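Local coordinates for insecticidal Delta-Endotoxin Cry8Ea1 (Bacillus Thuringiensis, PDB 3EB7), which kills the underground larvae of the beetle Holotrichia parallela, probably by forming pores in gut membranes as other three-domain Cry toxins do, at residues S507-D512 and G574-Y579; K529-V534 and Y541-F546. All blocks are in the same frame, centred on the assembly; numbering follows the deposited sequence.

Contact 1. Residues S507-D512 and G574-Y579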
ATOM      1  N   SER A 507     -15.732   8.567 -13.761  1.00 20.17           N
ATOM      2  CA  SER A 507     -15.739   9.101 -15.148  1.00 20.60           C
ATOM      3  C   SER A 507     -16.288  10.508 -15.249  1.00 20.64           C
ATOM      4  O   SER A 507     -17.064  10.924 -14.408  1.00 20.92           O
ATOM      5  CB  SER A 507     -16.532   8.213 -16.085  1.00 20.47           C
ATOM      6  OG  SER A 507     -17.868   8.120 -15.649  1.00 22.14           O
ATOM      7  N   SER A 508     -15.842  11.232 -16.278  1.00 20.94           N
ATOM      8  CA  SER A 508     -16.397  12.519 -16.671  1.00 21.03           C
ATOM      9  C   SER A 508     -17.548  12.338 -17.687  1.00 21.00           C
ATOM     10  O   SER A 508     -18.142  13.318 -18.119  1.00 21.08           O
ATOM     11  CB  SER A 508     -15.299  13.389 -17.295  1.00 21.17           C
ATOM     12  OG  SER A 508     -14.662  12.688 -18.362  1.00 20.38           O
ATOM     13  N   VAL A 509     -17.855  11.091 -18.058  1.00 20.80           N
ATOM     14  CA  VAL A 509     -18.857  10.781 -19.090  1.00 20.42           C
ATOM     15  C   VAL A 509     -19.766   9.628 -18.666  1.00 21.33           C
ATOM     16  O   VAL A 509     -19.378   8.852 -17.801  1.00 21.64           O
ATOM     17  CB  VAL A 509     -18.207  10.442 -20.472  1.00 19.84           C
ATOM     18  CG1 VAL A 509     -17.532  11.649 -21.031  1.00 18.03           C
ATOM     19  CG2 VAL A 509     -17.262   9.212 -20.394  1.00 16.29           C
ATOM     20  N   ASP A 510     -20.970   9.539 -19.247  1.00 21.91           N
ATOM     21  CA  ASP A 510     -21.829   8.354 -19.089  1.00 22.68           C
ATOM     22  C   ASP A 510     -21.328   7.340 -20.140  1.00 22.45           C
ATOM     23  O   ASP A 510     -20.827   7.760 -21.164  1.00 22.25           O
ATOM     24  CB  ASP A 510     -23.329   8.631 -19.357  1.00 22.97           C
ATOM     25  CG  ASP A 510     -23.888   9.884 -18.643  1.00 26.66           C
ATOM     26  OD1 ASP A 510     -24.701  10.626 -19.294  1.00 31.62           O
ATOM     27  OD2 ASP A 510     -23.566  10.143 -17.454  1.00 27.00           O
ATOM     28  N   PHE A 511     -21.496   6.025 -19.906  1.00 22.35           N
ATOM     29  CA  PHE A 511     -20.898   4.987 -20.750  1.00 22.04           C
ATOM     30  C   PHE A 511     -21.617   3.661 -20.572  1.00 23.07           C
ATOM     31  O   PHE A 511     -22.243   3.394 -19.546  1.00 22.97           O
ATOM     32  CB  PHE A 511     -19.384   4.783 -20.431  1.00 22.07           C
ATOM     33  CG  PHE A 511     -19.109   4.393 -19.003  1.00 22.86           C
ATOM     34  CD1 PHE A 511     -18.823   3.077 -18.667  1.00 24.23           C
ATOM     35  CD2 PHE A 511     -19.203   5.344 -17.961  1.00 22.64           C
ATOM     36  CE1 PHE A 511     -18.619   2.717 -17.309  1.00 22.86           C
ATOM     37  CE2 PHE A 511     -18.993   4.994 -16.644  1.00 20.82           C
ATOM     38  CZ  PHE A 511     -18.712   3.671 -16.322  1.00 21.99           C
ATOM     39  N   ASP A 512     -21.502   2.826 -21.595  1.00 23.73           N
ATOM     40  CA  ASP A 512     -21.926   1.444 -21.560  1.00 25.11           C
ATOM     41  C   ASP A 512     -20.808   0.541 -20.940  1.00 24.78           C
ATOM     42  O   ASP A 512     -19.650   0.643 -21.305  1.00 24.50           O
ATOM     43  CB  ASP A 512     -22.239   1.004 -23.003  1.00 25.31           C
ATOM     44  CG  ASP A 512     -23.600   1.531 -23.519  1.00 29.81           C
ATOM     45  OD1 ASP A 512     -24.363   2.165 -22.745  1.00 34.16           O
ATOM     46  OD2 ASP A 512     -23.930   1.271 -24.711  1.00 32.10           O
ATOM     47  N   GLY A 574     -12.372  16.656 -25.341  1.00 33.19           N
ATOM     48  CA  GLY A 574     -11.087  16.463 -24.665  1.00 33.34           C
ATOM     49  C   GLY A 574     -11.255  16.434 -23.158  1.00 33.11           C
ATOM     50  O   GLY A 574     -11.685  17.422 -22.553  1.00 33.48           O
ATOM     51  N   GLY A 575     -10.934  15.300 -22.549  1.00 32.74           N
ATOM     52  CA  GLY A 575     -11.103  15.148 -21.098  1.00 31.77           C
ATOM     53  C   GLY A 575     -12.036  13.997 -20.811  1.00 31.09           C
ATOM     54  O   GLY A 575     -12.112  13.505 -19.685  1.00 32.20           O
ATOM     55  N   SER A 576     -12.739  13.544 -21.839  1.00 29.64           N
ATOM     56  CA  SER A 576     -13.615  12.389 -21.717  1.00 28.93           C
ATOM     57  C   SER A 576     -12.803  11.169 -21.249  1.00 27.76           C
ATOM     58  O   SER A 576     -11.826  10.796 -21.887  1.00 27.69           O
ATOM     59  CB  SER A 576     -14.307  12.153 -23.049  1.00 28.87           C
ATOM     60  OG  SER A 576     -15.032  13.333 -23.388  1.00 30.11           O
ATOM     61  N   VAL A 577     -13.179  10.594 -20.117  1.00 26.01           N
ATOM     62  CA  VAL A 577     -12.344   9.581 -19.472  1.00 24.82           C
ATOM     63  C   VAL A 577     -13.191   8.719 -18.530  1.00 24.58           C
ATOM     64  O   VAL A 577     -14.067   9.218 -17.822  1.00 24.86           O
ATOM     65  CB  VAL A 577     -11.105  10.255 -18.738  1.00 26.02           C
ATOM     66  CG1 VAL A 577     -11.525  10.982 -17.420  1.00 22.72           C
ATOM     67  CG2 VAL A 577      -9.916   9.256 -18.497  1.00 25.26           C
ATOM     68  N   VAL A 578     -12.968   7.411 -18.590  1.00 24.02           N
ATOM     69  CA  VAL A 578     -13.427   6.451 -17.592  1.00 23.03           C
ATOM     70  C   VAL A 578     -12.194   5.801 -16.913  1.00 23.30           C
ATOM     71  O   VAL A 578     -11.360   5.177 -17.596  1.00 23.10           O
ATOM     72  CB  VAL A 578     -14.281   5.350 -18.264  1.00 22.81           C
ATOM     73  CG1 VAL A 578     -14.858   4.352 -17.245  1.00 21.84           C
ATOM     74  CG2 VAL A 578     -15.396   5.961 -19.098  1.00 22.80           C
ATOM     75  N   TYR A 579     -12.078   5.953 -15.593  1.00 22.99           N
ATOM     76  CA  TYR A 579     -11.111   5.183 -14.794  1.00 23.32           C
ATOM     77  C   TYR A 579     -11.793   3.991 -14.173  1.00 23.97           C
ATOM     78  O   TYR A 579     -12.846   4.144 -13.544  1.00 25.04           O
ATOM     79  CB  TYR A 579     -10.566   6.001 -13.643  1.00 23.22           C
ATOM     80  CG  TYR A 579      -9.896   7.260 -14.036  1.00 25.14           C
ATOM     81  CD1 TYR A 579     -10.616   8.424 -14.092  1.00 22.47           C
ATOM     82  CD2 TYR A 579      -8.535   7.289 -14.381  1.00 25.72           C
ATOM     83  CE1 TYR A 579     -10.045   9.592 -14.444  1.00 24.90           C
ATOM     84  CE2 TYR A 579      -7.935   8.488 -14.772  1.00 27.24           C
ATOM     85  CZ  TYR A 579      -8.708   9.642 -14.781  1.00 27.46           C
ATOM     86  OH  TYR A 579      -8.197  10.899 -15.113  1.00 30.05           O
TER
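Ser507 pairs with Val578 where strand 498-507 ends and strand 578-588 begins, an antiparallel, non-hydrogen-bonded pair whose CA atoms are 4.3 Å apart. Ser507 CA also lies close to Val577 O, a CA-H...O contact, while its CB packs against CG2 of Val578. Its hydroxyl turns back to its own segment: a chi1 of 60° swings OG over its own backbone, and it donates to Val509 O at 2.7 Å, in the plane of that carbonyl, which ties the strand end to the loop that follows.

Ser508 grips the other segment twice. Its backbone N donates to Val577 O at 3.1 Å, and its OG donates to Gly575 O at 3.0 Å, arriving tilted 33° from the carbonyl plane. The same OG lies alongside Val577 CG1. Backbone and side chain of one residue thus hold down the irregular run before strand 578-588.

Val509 divides its methyls: CG1 rests on the Ser576 side chain, whose OG is hydrogen-bonded to Val573 O, and CG2 meets Val578 CG2 at 4.0 Å, the two valine side chains crossing at about a right angle. Farther on, Phe511 offers a ring face to Val578. CG1 of that valine stands 4.1 Å from the ring centroid and only 13° off its normal, a CH-pi contact, while CG2 covers the CG and CD2 side of the same ring. Val509 O lies in plane at the ring edge.

The contact therefore joins two sheets of the C-terminal beta domain. Val578 belongs to the sheet containing strand 498-507, whereas Phe511 opens strand 511-517 of the other, between strands 559-567 and 520-527, where Val566 and Phe527 pack against its side chain and Tyr505 meets its ring edge-to-face.

Contact 2. Residues K529-V534 and Y541-F546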
ATOM      1  N   LYS A 529     -21.905   9.587 -15.286  1.00 23.83           N
ATOM      2  CA  LYS A 529     -20.665  10.242 -14.981  1.00 24.09           C
ATOM      3  C   LYS A 529     -20.646  10.627 -13.504  1.00 23.57           C
ATOM      4  O   LYS A 529     -21.697  10.852 -12.917  1.00 23.48           O
ATOM      5  CB  LYS A 529     -20.464  11.464 -15.882  1.00 23.78           C
ATOM      6  CG  LYS A 529     -21.334  12.652 -15.602  1.00 26.75           C
ATOM      7  CD  LYS A 529     -20.923  13.794 -16.543  1.00 30.35           C
ATOM      8  CE  LYS A 529     -21.262  15.133 -15.950  1.00 36.30           C
ATOM      9  NZ  LYS A 529     -20.402  16.255 -16.487  1.00 39.11           N
ATOM     10  N   SER A 530     -19.454  10.727 -12.934  1.00 22.93           N
ATOM     11  CA  SER A 530     -19.303  10.831 -11.485  1.00 23.60           C
ATOM     12  C   SER A 530     -18.419  12.017 -11.163  1.00 24.04           C
ATOM     13  O   SER A 530     -18.185  12.326  -9.991  1.00 24.17           O
ATOM     14  CB  SER A 530     -18.649   9.555 -10.945  1.00 23.17           C
ATOM     15  OG  SER A 530     -17.310   9.537 -11.388  1.00 20.09           O
ATOM     16  N   ALA A 531     -17.899  12.661 -12.209  1.00 24.87           N
ATOM     17  CA  ALA A 531     -16.909  13.705 -12.013  1.00 25.44           C
ATOM     18  C   ALA A 531     -17.043  14.745 -13.092  1.00 26.29           C
ATOM     19  O   ALA A 531     -17.493  14.425 -14.180  1.00 26.33           O
ATOM     20  CB  ALA A 531     -15.504  13.112 -12.017  1.00 24.90           C
ATOM     21  N   PRO A 532     -16.630  15.997 -12.802  1.00 27.64           N
ATOM     22  CA  PRO A 532     -16.586  16.953 -13.928  1.00 28.25           C
ATOM     23  C   PRO A 532     -15.387  16.667 -14.844  1.00 28.64           C
ATOM     24  O   PRO A 532     -14.552  15.804 -14.532  1.00 29.15           O
ATOM     25  CB  PRO A 532     -16.462  18.321 -13.234  1.00 27.03           C
ATOM     26  CG  PRO A 532     -15.769  18.012 -11.920  1.00 27.04           C
ATOM     27  CD  PRO A 532     -16.207  16.624 -11.517  1.00 27.71           C
ATOM     28  N   ASN A 533     -15.331  17.365 -15.972  1.00 29.00           N
ATOM     29  CA  ASN A 533     -14.188  17.311 -16.874  1.00 29.86           C
ATOM     30  C   ASN A 533     -13.058  18.155 -16.286  1.00 29.46           C
ATOM     31  O   ASN A 533     -13.001  19.361 -16.518  1.00 30.13           O
ATOM     32  CB  ASN A 533     -14.607  17.898 -18.224  1.00 31.27           C
ATOM     33  CG  ASN A 533     -13.889  17.269 -19.404  1.00 32.90           C
ATOM     34  OD1 ASN A 533     -14.535  16.723 -20.295  1.00 37.32           O
ATOM     35  ND2 ASN A 533     -12.569  17.336 -19.415  1.00 33.50           N
ATOM     36  N   VAL A 534     -12.199  17.534 -15.476  1.00 27.99           N
ATOM     37  CA  VAL A 534     -11.078  18.237 -14.839  1.00 26.90           C
ATOM     38  C   VAL A 534      -9.875  17.325 -14.946  1.00 25.58           C
ATOM     39  O   VAL A 534     -10.033  16.137 -15.242  1.00 24.26           O
ATOM     40  CB  VAL A 534     -11.348  18.597 -13.339  1.00 27.03           C
ATOM     41  CG1 VAL A 534     -12.178  19.846 -13.221  1.00 28.35           C
ATOM     42  CG2 VAL A 534     -12.026  17.420 -12.572  1.00 27.51           C
ATOM     43  N   TYR A 541     -12.439  11.978  -3.334  1.00 23.93           N
ATOM     44  CA  TYR A 541     -13.106  10.758  -2.885  1.00 23.71           C
ATOM     45  C   TYR A 541     -14.521  10.574  -3.479  1.00 24.17           C
ATOM     46  O   TYR A 541     -14.816   9.520  -4.016  1.00 22.52           O
ATOM     47  CB  TYR A 541     -13.169  10.665  -1.353  1.00 23.75           C
ATOM     48  CG  TYR A 541     -13.770   9.352  -0.946  1.00 23.06           C
ATOM     49  CD1 TYR A 541     -12.986   8.187  -0.912  1.00 23.78           C
ATOM     50  CD2 TYR A 541     -15.148   9.237  -0.700  1.00 25.11           C
ATOM     51  CE1 TYR A 541     -13.555   6.934  -0.599  1.00 23.92           C
ATOM     52  CE2 TYR A 541     -15.737   7.998  -0.389  1.00 22.24           C
ATOM     53  CZ  TYR A 541     -14.923   6.854  -0.335  1.00 24.96           C
ATOM     54  OH  TYR A 541     -15.476   5.642   0.004  1.00 25.00           O
ATOM     55  N   GLU A 542     -15.369  11.608  -3.376  1.00 25.42           N
ATOM     56  CA  GLU A 542     -16.768  11.589  -3.877  1.00 28.21           C
ATOM     57  C   GLU A 542     -16.960  11.286  -5.393  1.00 27.28           C
ATOM     58  O   GLU A 542     -18.046  10.874  -5.809  1.00 26.88           O
ATOM     59  CB  GLU A 542     -17.461  12.906  -3.549  1.00 27.78           C
ATOM     60  CG  GLU A 542     -16.811  14.096  -4.251  1.00 31.83           C
ATOM     61  CD  GLU A 542     -17.630  15.393  -4.126  1.00 33.78           C
ATOM     62  OE1 GLU A 542     -17.690  16.149  -5.142  1.00 37.98           O
ATOM     63  OE2 GLU A 542     -18.225  15.639  -3.022  1.00 39.66           O
ATOM     64  N   ASN A 543     -15.912  11.503  -6.191  1.00 26.64           N
ATOM     65  CA  ASN A 543     -15.912  11.166  -7.600  1.00 26.60           C
ATOM     66  C   ASN A 543     -15.761   9.667  -7.877  1.00 27.08           C
ATOM     67  O   ASN A 543     -15.801   9.249  -9.027  1.00 27.14           O
ATOM     68  CB  ASN A 543     -14.802  11.937  -8.337  1.00 26.34           C
ATOM     69  CG  ASN A 543     -14.941  13.464  -8.192  1.00 25.52           C
ATOM     70  OD1 ASN A 543     -16.007  14.038  -8.450  1.00 23.69           O
ATOM     71  ND2 ASN A 543     -13.856  14.116  -7.808  1.00 19.80           N
ATOM     72  N   PHE A 544     -15.612   8.843  -6.845  1.00 27.47           N
ATOM     73  CA  PHE A 544     -15.636   7.379  -7.062  1.00 28.41           C
ATOM     74  C   PHE A 544     -16.979   6.772  -6.777  1.00 28.54           C
ATOM     75  O   PHE A 544     -17.581   7.088  -5.756  1.00 29.06           O
ATOM     76  CB  PHE A 544     -14.532   6.719  -6.250  1.00 29.05           C
ATOM     77  CG  PHE A 544     -13.187   7.148  -6.703  1.00 29.83           C
ATOM     78  CD1 PHE A 544     -12.545   8.200  -6.075  1.00 28.83           C
ATOM     79  CD2 PHE A 544     -12.602   6.546  -7.824  1.00 28.81           C
ATOM     80  CE1 PHE A 544     -11.312   8.624  -6.533  1.00 33.56           C
ATOM     81  CE2 PHE A 544     -11.380   6.960  -8.287  1.00 29.03           C
ATOM     82  CZ  PHE A 544     -10.723   7.993  -7.653  1.00 30.23           C
ATOM     83  N   LYS A 545     -17.476   5.937  -7.696  1.00 28.57           N
ATOM     84  CA  LYS A 545     -18.815   5.358  -7.548  1.00 28.34           C
ATOM     85  C   LYS A 545     -18.812   3.907  -7.989  1.00 27.64           C
ATOM     86  O   LYS A 545     -17.850   3.441  -8.583  1.00 26.99           O
ATOM     87  CB  LYS A 545     -19.861   6.151  -8.359  1.00 29.88           C
ATOM     88  CG  LYS A 545     -19.927   7.665  -8.009  1.00 32.29           C
ATOM     89  CD  LYS A 545     -21.353   8.191  -7.827  1.00 35.72           C
ATOM     90  CE  LYS A 545     -21.369   9.515  -7.048  1.00 36.20           C
ATOM     91  NZ  LYS A 545     -20.538  10.632  -7.712  1.00 41.30           N
ATOM     92  N   PHE A 546     -19.913   3.216  -7.720  1.00 26.32           N
ATOM     93  CA  PHE A 546     -20.081   1.824  -8.103  1.00 25.27           C
ATOM     94  C   PHE A 546     -20.992   1.659  -9.316  1.00 24.61           C
ATOM     95  O   PHE A 546     -22.046   2.269  -9.397  1.00 23.43           O
ATOM     96  CB  PHE A 546     -20.631   0.995  -6.934  1.00 24.75           C
ATOM     97  CG  PHE A 546     -19.578   0.553  -5.965  1.00 25.21           C
ATOM     98  CD1 PHE A 546     -18.528  -0.274  -6.385  1.00 23.90           C
ATOM     99  CD2 PHE A 546     -19.639   0.945  -4.626  1.00 26.65           C
ATOM    100  CE1 PHE A 546     -17.529  -0.694  -5.498  1.00 23.57           C
ATOM    101  CE2 PHE A 546     -18.639   0.534  -3.717  1.00 26.20           C
ATOM    102  CZ  PHE A 546     -17.584  -0.291  -4.164  1.00 23.48           C
TER
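A loop connection from strand 520-527 to strand 545-548 folds back on itself here: the irregular run 529-534, with an inverse gamma turn centred on Asn533, packs against the short 3-10 turn 541-543 and Lys545 of the strand that follows. The turn carries a backbone bond from Phe544 N to Tyr541 O. Its last carbonyl, Asn543 O, accepts the hydroxyl of Ser530, with OG to O at 2.8 Å and the donor tilted 27° from the carbonyl plane. A chi1 of 69° aims that hydroxyl at the turn; there OG also receives the backbone N-H of Ser507. In return Ser530 O faces Asn543 CA in a CA-H...O contact of 3.5 Å.

Ala531 CB packs 3.9 Å from Asn543 CB. Lys545 also lays its CG against Ser530 CB at 3.7 Å. A kink at the far end of the lysine chain (chi4 58°) brings NZ back to Glu542 O at 3.1 Å, in the plane of that carbonyl.

Ser530 OG thus works as a two-way link, accepting from one strand end and donating to the turn, which fixes its rotation. The ammonium of Lys545 answers a backbone carbonyl of the 3-10 turn, and its positive charge may polarise that peptide group.

How the contacts relate
Contact 1 is the buried one, lying between two sheets of the C-terminal domain, and valine and phenylalanine packing accompanies its hydrogen bonds. Contact 2 is partly buried, lies in a loop connection and relies more on a hydroxyl, backbone carbonyls and the aliphatic part of a lysine. Their centres are 9 Å apart, and 529-534 runs beside 507-512: Ser507 O is 2.8 Å from Ser530 N, a probable hydrogen bond, and Lys529 N is equally near Asp510 OD2. Asn533 ND2 also bonds to Gly574 O, tying 529-534 to both segments of contact 1. Strand 498-507, paired with both 578-588 and 545-548, connects the two contacts.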